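PDB 1TKS: 3,4-dihydroxy-2-butanone 4-phosphate synthase from Candida albicans, which catalyses the conversion of D-ribulose 5-phosphate to formate and 3,4-dihydroxy-2-butanone 4-phosphate, a step of riboflavin biosynthesis. Local coordinates for residues D92-T97 / D122-G127; E71-L76 / Y87-D92. All coordinates share one frame; numbering follows the deposited sequence.

Following the chain from the N terminus, the chain leaves helix 64-69 at Glu71, and the loop 71-76 pairs with 87-92 in interaction 2, closing a short loop of ten intervening residues. Segment 87-92 already runs into strand 91-93, on which interaction 1 opens: 92-97 pairs with 122-127 after an excursion of 24 residues that includes helix 103-114. The two loops therefore follow one another in series, neither nested nor crossed, with Asp92 common to both. Cross-links join them: Thr90 OG1 takes the N-H of Gly127, and Lys125 NZ reaches the Glu71 carbonyl. Both contacts also touch the second subunit of the dimer.

Interaction 1: D92-T97 / D122-G127; sequences DFAEGT and DFIKPG
The ring of Phe93 turns its edge to the face of Phe123. CD1 of Phe93 lies 3.7 Å from CE2 of Phe123, the centroids are 5.3 Å apart and the planes stand at 68°, a T-shaped pair. The two residues form a non-hydrogen-bonded antiparallel pair with side chains on the same side of the strands, and different first torsions bring the rings together: CG of Phe93 is anti to its N (chi1 -173°), whereas CG of Phe123 is anti to its carbonyl carbon (chi1 -57°). Phe123 is buried against Ser112 and Leu113 of helix 103-114, while Phe93 touches Ser112 and keeps a water over one face. CE1 of Phe93 rests 3.6 Å from CB of Asp122, whose carboxylate is directed to Lys119 N.

On the other face, Asp92 lays its carboxylate beside Gly127, with OD1 3.5 Å from Gly127 CA, while OD2 accepts a hydrogen bond from His128 N. Glycine fits here because a beta carbon would collide with Asp92 N. CG1 of Ile124 reaches CB of Ala94 at 3.9 Å, a small partner beside the strand end.

Asp92 and Ile124 exchange two backbone bonds, the one from Ile124 N to Asp92 O being nearly straight (2.7 Å). Ala94 N adds a third to Asp122 O, which also receives a water proton. A type II turn, Ala94 to Thr97, follows, with glycine at its positive-phi position and Thr97 OG1 donating to Phe93 O. These features make a short two-stranded antiparallel ribbon, its aromatic side packed against helix 103-114.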
loop_
_atom_site.group_PDB
_atom_site.type_symbol
_atom_site.label_atom_id
_atom_site.label_comp_id
_atom_site.label_asym_id
_atom_site.label_seq_id
_atom_site.Cartn_x
_atom_site.Cartn_y
_atom_site.Cartn_z
ATOM N N ASP B 92 -10.429 7.720 3.486
ATOM C CA ASP B 92 -11.038 7.614 2.160
ATOM C C ASP B 92 -12.029 8.769 2.064
ATOM O O ASP B 92 -12.725 9.075 3.034
ATOM C CB ASP B 92 -11.851 6.324 2.015
ATOM C CG ASP B 92 -10.995 5.098 1.789
ATOM O OD1 ASP B 92 -11.466 4.003 2.148
ATOM O OD2 ASP B 92 -9.880 5.225 1.249
ATOM N N PHE B 93 -12.096 9.411 0.905
ATOM C CA PHE B 93 -13.063 10.485 0.714
ATOM C C PHE B 93 -14.377 9.726 0.562
ATOM O O PHE B 93 -14.480 8.818 -0.263
ATOM C CB PHE B 93 -12.762 11.259 -0.566
ATOM C CG PHE B 93 -13.602 12.489 -0.744
ATOM C CD1 PHE B 93 -13.494 13.552 0.146
ATOM C CD2 PHE B 93 -14.481 12.597 -1.816
ATOM C CE1 PHE B 93 -14.246 14.711 -0.032
ATOM C CE2 PHE B 93 -15.242 13.754 -2.004
ATOM C CZ PHE B 93 -15.121 14.811 -1.108
ATOM N N ALA B 94 -15.375 10.092 1.358
ATOM C CA ALA B 94 -16.666 9.413 1.343
ATOM C C ALA B 94 -17.433 9.438 0.024
ATOM O O ALA B 94 -17.651 8.395 -0.594
ATOM C CB ALA B 94 -17.547 9.969 2.454
ATOM N N GLU B 95 -17.842 10.624 -0.408
ATOM C CA GLU B 95 -18.621 10.744 -1.635
ATOM C C GLU B 95 -17.837 10.530 -2.923
ATOM O O GLU B 95 -16.906 11.271 -3.242
ATOM C CB GLU B 95 -19.335 12.098 -1.664
ATOM C CG GLU B 95 -20.168 12.358 -2.910
ATOM C CD GLU B 95 -20.993 13.626 -2.801
ATOM O OE1 GLU B 95 -22.079 13.579 -2.188
ATOM O OE2 GLU B 95 -20.548 14.672 -3.315
ATOM N N GLY B 96 -18.228 9.503 -3.666
ATOM C CA GLY B 96 -17.554 9.217 -4.915
ATOM C C GLY B 96 -16.715 7.958 -4.869
ATOM O O GLY B 96 -16.221 7.518 -5.905
ATOM N N THR B 97 -16.532 7.378 -3.687
ATOM C CA THR B 97 -15.751 6.144 -3.590
ATOM C C THR B 97 -16.594 4.975 -3.123
ATOM O O THR B 97 -17.669 5.152 -2.546
ATOM C CB THR B 97 -14.553 6.258 -2.610
ATOM O OG1 THR B 97 -15.034 6.480 -1.277
ATOM C CG2 THR B 97 -13.624 7.381 -3.027
ATOM N N ASP B 122 -15.950 14.983 5.585
ATOM C CA ASP B 122 -16.002 14.490 4.216
ATOM C C ASP B 122 -15.220 13.188 4.069
ATOM O O ASP B 122 -15.318 12.514 3.043
ATOM C CB ASP B 122 -15.419 15.528 3.252
ATOM C CG ASP B 122 -16.231 16.813 3.202
ATOM O OD1 ASP B 122 -15.731 17.794 2.614
ATOM O OD2 ASP B 122 -17.358 16.841 3.744
ATOM N N PHE B 123 -14.446 12.829 5.091
ATOM C CA PHE B 123 -13.640 11.613 5.019
ATOM C C PHE B 123 -14.029 10.506 5.987
ATOM O O PHE B 123 -14.527 10.755 7.089
ATOM C CB PHE B 123 -12.157 11.944 5.219
ATOM C CG PHE B 123 -11.622 12.950 4.239
ATOM C CD1 PHE B 123 -11.830 14.313 4.438
ATOM C CD2 PHE B 123 -10.927 12.538 3.107
ATOM C CE1 PHE B 123 -11.353 15.251 3.523
ATOM C CE2 PHE B 123 -10.445 13.468 2.187
ATOM C CZ PHE B 123 -10.659 14.828 2.395
ATOM N N ILE B 124 -13.796 9.276 5.543
ATOM C CA ILE B 124 -14.059 8.085 6.335
ATOM C C ILE B 124 -12.712 7.599 6.839
ATOM O O ILE B 124 -11.738 7.541 6.083
ATOM C CB ILE B 124 -14.696 6.963 5.487
ATOM C CG1 ILE B 124 -16.040 7.431 4.926
ATOM C CG2 ILE B 124 -14.892 5.711 6.335
ATOM C CD1 ILE B 124 -16.621 6.504 3.884
ATOM N N LYS B 125 -12.663 7.262 8.122
ATOM C CA LYS B 125 -11.444 6.783 8.760
ATOM C C LYS B 125 -11.775 5.518 9.551
ATOM O O LYS B 125 -12.778 5.470 10.262
ATOM C CB LYS B 125 -10.899 7.868 9.695
ATOM C CG LYS B 125 -10.511 9.152 8.962
ATOM C CD LYS B 125 -10.233 10.306 9.911
ATOM C CE LYS B 125 -11.487 10.748 10.649
ATOM N NZ LYS B 125 -11.260 12.016 11.395
ATOM N N PRO B 126 -10.951 4.466 9.415
ATOM C CA PRO B 126 -9.754 4.402 8.568
ATOM C C PRO B 126 -10.093 4.329 7.084
ATOM O O PRO B 126 -11.265 4.235 6.703
ATOM C CB PRO B 126 -9.047 3.143 9.067
ATOM C CG PRO B 126 -10.183 2.273 9.482
ATOM C CD PRO B 126 -11.078 3.241 10.223
ATOM N N GLY B 127 -9.060 4.379 6.251
ATOM C CA GLY B 127 -9.267 4.329 4.816
ATOM C C GLY B 127 -8.159 3.613 4.072
ATOM O O GLY B 127 -7.470 2.769 4.637
HETATM O O HOH W 1 -17.392 13.158 1.135
#

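Interaction 2: E71-L76 / Y87-D92; sequences ELPPML and YTITCD
Pro73 and Ile89 meet at an angle, with CD1 at the end of the isoleucine 3.6 Å from CG of the pyrrolidine ring. CG1 of Ile89 is anti to its carbonyl carbon (chi1 -52°), and the extended arm carries CD1 to the proline. Beside it, Ile89 N donates to Pro73 O at 3.1 Å. Thr88 turns CG2 to Leu72 O (3.5 Å), while its hydroxyl donates to Ile89 O from above the carbonyl plane.

A single backbone bridge joins Pro74 with Thr88, flanked by the Ile89 bond and by Met75 N to Tyr87 O (2.8 Å). It fastens the loop leaving helix 64-69 through a Schellman motif to the segment entering strand 91-93. Prolines suit this extended run because the cross-bonds need no N-H from either.

Met75 and Tyr87 run side by side; the tyrosine side chain is about 4 Å from that of Thr85, which probably binds D-ribulose 5-phosphate. Extended to SD, the thioether bends at chi3 (-82°), which brings CE within 3.4 Å of Thr88 O and 4.2 Å of Tyr87 CB. Thr90 of the second subunit also packs on Met75. Leu72 CD2 lies 4.2 Å from Cys91 CB, both side chains packing on Leu113.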
loop_
_atom_site.group_PDB
_atom_site.type_symbol
_atom_site.label_atom_id
_atom_site.label_comp_id
_atom_site.label_asym_id
_atom_site.label_seq_id
_atom_site.Cartn_x
_atom_site.Cartn_y
_atom_site.Cartn_z
ATOM N N GLU B 71 -8.699 17.153 10.585
ATOM C CA GLU B 71 -8.807 16.244 11.721
ATOM C C GLU B 71 -8.174 14.890 11.427
ATOM O O GLU B 71 -8.789 13.841 11.625
ATOM C CB GLU B 71 -10.272 16.060 12.131
ATOM C CG GLU B 71 -10.929 17.336 12.630
ATOM C CD GLU B 71 -12.339 17.110 13.149
ATOM O OE1 GLU B 71 -12.980 18.097 13.563
ATOM O OE2 GLU B 71 -12.800 15.950 13.141
ATOM N N LEU B 72 -6.938 14.931 10.944
ATOM C CA LEU B 72 -6.178 13.727 10.634
ATOM C C LEU B 72 -4.992 13.682 11.595
ATOM O O LEU B 72 -3.870 14.044 11.240
ATOM C CB LEU B 72 -5.686 13.771 9.182
ATOM C CG LEU B 72 -6.765 13.690 8.096
ATOM C CD1 LEU B 72 -6.136 13.905 6.721
ATOM C CD2 LEU B 72 -7.457 12.333 8.163
ATOM N N PRO B 73 -5.235 13.246 12.842
ATOM C CA PRO B 73 -4.172 13.168 13.845
ATOM C C PRO B 73 -3.199 12.022 13.605
ATOM O O PRO B 73 -3.495 11.084 12.861
ATOM C CB PRO B 73 -4.947 13.004 15.149
ATOM C CG PRO B 73 -6.115 12.177 14.724
ATOM C CD PRO B 73 -6.529 12.838 13.418
ATOM N N PRO B 74 -2.011 12.093 14.226
ATOM C CA PRO B 74 -0.998 11.048 14.077
ATOM C C PRO B 74 -1.613 9.698 14.419
ATOM O O PRO B 74 -2.457 9.597 15.311
ATOM C CB PRO B 74 0.074 11.470 15.076
ATOM C CG PRO B 74 -0.006 12.964 15.018
ATOM C CD PRO B 74 -1.499 13.202 15.051
ATOM N N MET B 75 -1.196 8.664 13.703
ATOM C CA MET B 75 -1.725 7.332 13.934
ATOM C C MET B 75 -1.463 6.909 15.373
ATOM O O MET B 75 -2.291 6.242 15.995
ATOM C CB MET B 75 -1.070 6.348 12.972
ATOM C CG MET B 75 -1.758 5.014 12.896
ATOM S SD MET B 75 -0.922 3.995 11.690
ATOM C CE MET B 75 -1.657 4.587 10.158
ATOM N N LEU B 76 -0.304 7.306 15.893
ATOM C CA LEU B 76 0.081 6.982 17.260
ATOM C C LEU B 76 0.110 8.262 18.091
ATOM O O LEU B 76 0.927 9.150 17.850
ATOM C CB LEU B 76 1.459 6.311 17.272
ATOM C CG LEU B 76 1.936 5.624 18.560
ATOM C CD1 LEU B 76 2.322 6.654 19.613
ATOM C CD2 LEU B 76 0.838 4.708 19.071
ATOM N N TYR B 87 2.937 9.064 10.314
ATOM C CA TYR B 87 1.691 8.769 9.616
ATOM C C TYR B 87 0.507 9.267 10.429
ATOM O O TYR B 87 0.602 9.417 11.646
ATOM C CB TYR B 87 1.500 7.262 9.441
ATOM C CG TYR B 87 2.537 6.559 8.608
ATOM C CD1 TYR B 87 3.692 6.037 9.192
ATOM C CD2 TYR B 87 2.352 6.386 7.240
ATOM C CE1 TYR B 87 4.634 5.354 8.431
ATOM C CE2 TYR B 87 3.284 5.710 6.469
ATOM C CZ TYR B 87 4.421 5.194 7.068
ATOM O OH TYR B 87 5.342 4.511 6.312
ATOM N N THR B 88 -0.609 9.511 9.752
ATOM C CA THR B 88 -1.833 9.926 10.427
ATOM C C THR B 88 -2.770 8.747 10.210
ATOM O O THR B 88 -2.418 7.794 9.508
ATOM C CB THR B 88 -2.494 11.169 9.780
ATOM O OG1 THR B 88 -3.136 10.795 8.552
ATOM C CG2 THR B 88 -1.461 12.235 9.499
ATOM N N ILE B 89 -3.949 8.796 10.816
ATOM C CA ILE B 89 -4.926 7.734 10.628
ATOM C C ILE B 89 -5.239 7.747 9.132
ATOM O O ILE B 89 -5.277 8.808 8.515
ATOM C CB ILE B 89 -6.204 8.023 11.427
ATOM C CG1 ILE B 89 -5.836 8.312 12.880
ATOM C CG2 ILE B 89 -7.165 6.845 11.333
ATOM C CD1 ILE B 89 -6.976 8.867 13.705
ATOM N N THR B 90 -5.441 6.576 8.544
ATOM C CA THR B 90 -5.734 6.502 7.116
ATOM C C THR B 90 -7.139 7.013 6.831
ATOM O O THR B 90 -7.950 7.142 7.744
ATOM C CB THR B 90 -5.606 5.067 6.601
ATOM O OG1 THR B 90 -6.466 4.209 7.359
ATOM C CG2 THR B 90 -4.169 4.587 6.734
ATOM N N CYS B 91 -7.436 7.281 5.562
ATOM C CA CYS B 91 -8.745 7.803 5.202
ATOM C C CYS B 91 -9.128 7.596 3.738
ATOM O O CYS B 91 -8.280 7.331 2.880
ATOM C CB CYS B 91 -8.799 9.303 5.506
ATOM S SG CYS B 91 -7.726 10.288 4.409
ATOM N N ASP B 92 -10.429 7.720 3.486
ATOM C CA ASP B 92 -11.038 7.614 2.160
ATOM C C ASP B 92 -12.029 8.769 2.064
ATOM O O ASP B 92 -12.725 9.075 3.034
ATOM C CB ASP B 92 -11.851 6.324 2.015
ATOM C CG ASP B 92 -10.995 5.098 1.789
ATOM O OD1 ASP B 92 -11.466 4.003 2.148
ATOM O OD2 ASP B 92 -9.880 5.225 1.249
HETATM O O HOH W 2 2.086 8.328 13.737
#